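Local coordinates for protein putative alpha/beta hydrolase (Desulfitobacterium hafniense, PDB 4RPC) that is a putative hydrolase of the alpha/beta hydrolase family, whose natural substrate is not established, at residues E72-L77 and A102-I107. Residues are numbered along the deposited sequence; the frame is centred on the assembly and turned at random.
Sequences ETAGKL and AVEMAI
The methyl of A74 points toward the helix of 102-107 and lands between the gamma methylenes of two consecutive residues, with CB 3.3 Å from CG of E104 and 3.7 Å from CG of M105, a selenomethionine. One turn on, L77 takes up the far end of M105: its CD2 lies 3.4 Å from SE, and its CG is 4.0 Å from CE, the two side chains crossing at about a right angle. M105 does not leave its helix facing the partner. With CG set anti to the carbonyl carbon (chi1 -80°) its chain comes round beside the methyl of A74, and the bend at chi3 carries the terminal methyl across L77, near its CG. No hydrogen bond spans the segments, which are joined by apolar packing. E104 contributes only its aliphatic part; the chain bends at chi2, and the buried carboxylate is engaged through OE1 by the hydroxyl of Y192. A74 and M105 mark the nearest backbone approach, CA to CA 5.5 Å, consistent with the small alanine; the segment axes pass 8.9 Å apart at a crossing angle of -63°. L77 also packs on V101, and M105 reaches L81 further along helix 70-83. Helix 97-108 follows what appears to be the nucleophile elbow of the alpha/beta hydrolase fold; helix 70-83 packs on it here, while A102, V103 and A106 rest against strand 112-119 of the central sheet.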
loop_
_atom_site.group_PDB
_atom_site.type_symbol
_atom_site.label_atom_id
_atom_site.label_comp_id
_atom_site.label_asym_id
_atom_site.label_seq_id
_atom_site.Cartn_x
_atom_site.Cartn_y
_atom_site.Cartn_z
ATOM N N GLU A 72 -13.815 -0.242 5.961
ATOM C CA GLU A 72 -14.022 -1.358 6.866
ATOM C C GLU A 72 -12.674 -2.062 7.202
ATOM O O GLU A 72 -12.398 -2.386 8.352
ATOM C CB GLU A 72 -15.046 -2.292 6.292
ATOM C CG GLU A 72 -15.611 -3.239 7.336
ATOM C CD GLU A 72 -16.917 -3.887 6.869
ATOM O OE1 GLU A 72 -17.837 -3.124 6.444
ATOM O OE2 GLU A 72 -16.995 -5.140 6.921
ATOM N N THR A 73 -11.800 -2.184 6.232
ATOM C CA THR A 73 -10.469 -2.747 6.467
ATOM C C THR A 73 -9.671 -1.874 7.461
ATOM O O THR A 73 -9.123 -2.366 8.481
ATOM C CB THR A 73 -9.781 -2.945 5.101
ATOM O OG1 THR A 73 -10.428 -4.029 4.441
ATOM C CG2 THR A 73 -8.298 -3.227 5.230
ATOM N N ALA A 74 -9.701 -0.560 7.259
ATOM C CA ALA A 74 -9.042 0.380 8.183
ATOM C C ALA A 74 -9.635 0.249 9.587
ATOM O O ALA A 74 -8.887 0.084 10.559
ATOM C CB ALA A 74 -9.138 1.813 7.675
ATOM N N GLY A 75 -10.964 0.237 9.690
ATOM C CA GLY A 75 -11.642 0.051 10.989
ATOM C C GLY A 75 -11.216 -1.238 11.672
ATOM O O GLY A 75 -10.760 -1.254 12.819
ATOM N N LYS A 76 -11.300 -2.346 10.964
ATOM C CA LYS A 76 -10.836 -3.619 11.568
ATOM C C LYS A 76 -9.373 -3.623 12.027
ATOM O O LYS A 76 -9.023 -4.188 13.057
ATOM C CB LYS A 76 -11.170 -4.751 10.610
ATOM C CG LYS A 76 -12.696 -4.998 10.649
ATOM C CD LYS A 76 -13.137 -5.816 9.485
ATOM C CE LYS A 76 -12.472 -7.186 9.506
ATOM N NZ LYS A 76 -12.345 -7.635 8.097
ATOM N N LEU A 77 -8.523 -2.942 11.276
ATOM C CA LEU A 77 -7.108 -2.865 11.594
ATOM C C LEU A 77 -6.880 -2.045 12.852
ATOM O O LEU A 77 -5.994 -2.347 13.672
ATOM C CB LEU A 77 -6.375 -2.187 10.420
ATOM C CG LEU A 77 -4.888 -2.247 10.288
ATOM C CD1 LEU A 77 -4.380 -3.622 10.681
ATOM C CD2 LEU A 77 -4.509 -1.910 8.842
ATOM N N ALA A 102 -3.766 3.149 4.705
ATOM C CA ALA A 102 -2.954 3.973 5.614
ATOM C C ALA A 102 -3.609 5.351 5.811
ATOM O O ALA A 102 -3.769 5.793 6.922
ATOM C CB ALA A 102 -1.566 4.152 5.052
ATOM N N VAL A 103 -4.018 6.000 4.709
ATOM C CA VAL A 103 -4.610 7.313 4.783
ATOM C C VAL A 103 -5.872 7.246 5.588
ATOM O O VAL A 103 -6.114 8.046 6.474
ATOM C CB VAL A 103 -4.874 7.887 3.379
ATOM C CG1 VAL A 103 -5.641 9.203 3.453
ATOM C CG2 VAL A 103 -3.566 8.130 2.679
ATOM N N GLU A 104 -6.694 6.261 5.285
ATOM C CA GLU A 104 -7.947 6.085 6.030
ATOM C C GLU A 104 -7.710 5.900 7.517
ATOM O O GLU A 104 -8.512 6.361 8.369
ATOM C CB GLU A 104 -8.713 4.895 5.490
ATOM C CG GLU A 104 -10.020 4.590 6.158
ATOM C CD GLU A 104 -11.072 5.608 5.896
ATOM O OE1 GLU A 104 -10.958 6.387 4.919
ATOM O OE2 GLU A 104 -12.017 5.634 6.697
HETATM N N MSE A 105 -6.671 5.174 7.861
HETATM C CA MSE A 105 -6.322 5.077 9.291
HETATM C C MSE A 105 -5.945 6.415 9.896
HETATM O O MSE A 105 -6.291 6.684 11.019
HETATM C CB MSE A 105 -5.230 4.041 9.495
HETATM C CG MSE A 105 -5.979 2.697 9.458
HETATM SE SE MSE A 105 -4.576 1.378 9.635
HETATM C CE MSE A 105 -4.624 1.564 11.613
ATOM N N ALA A 106 -5.290 7.289 9.125
ATOM C CA ALA A 106 -4.901 8.613 9.633
ATOM C C ALA A 106 -6.084 9.526 9.843
ATOM O O ALA A 106 -6.026 10.415 10.662
ATOM C CB ALA A 106 -3.887 9.290 8.702
ATOM N N ILE A 107 -7.139 9.310 9.081
ATOM C CA ILE A 107 -8.339 10.123 9.133
ATOM C C ILE A 107 -9.304 9.694 10.239
ATOM O O ILE A 107 -9.927 10.534 10.862
ATOM C CB ILE A 107 -9.069 10.014 7.787
ATOM C CG1 ILE A 107 -8.268 10.694 6.690
ATOM C CG2 ILE A 107 -10.512 10.502 7.903
ATOM C CD1 ILE A 107 -8.902 10.457 5.324
#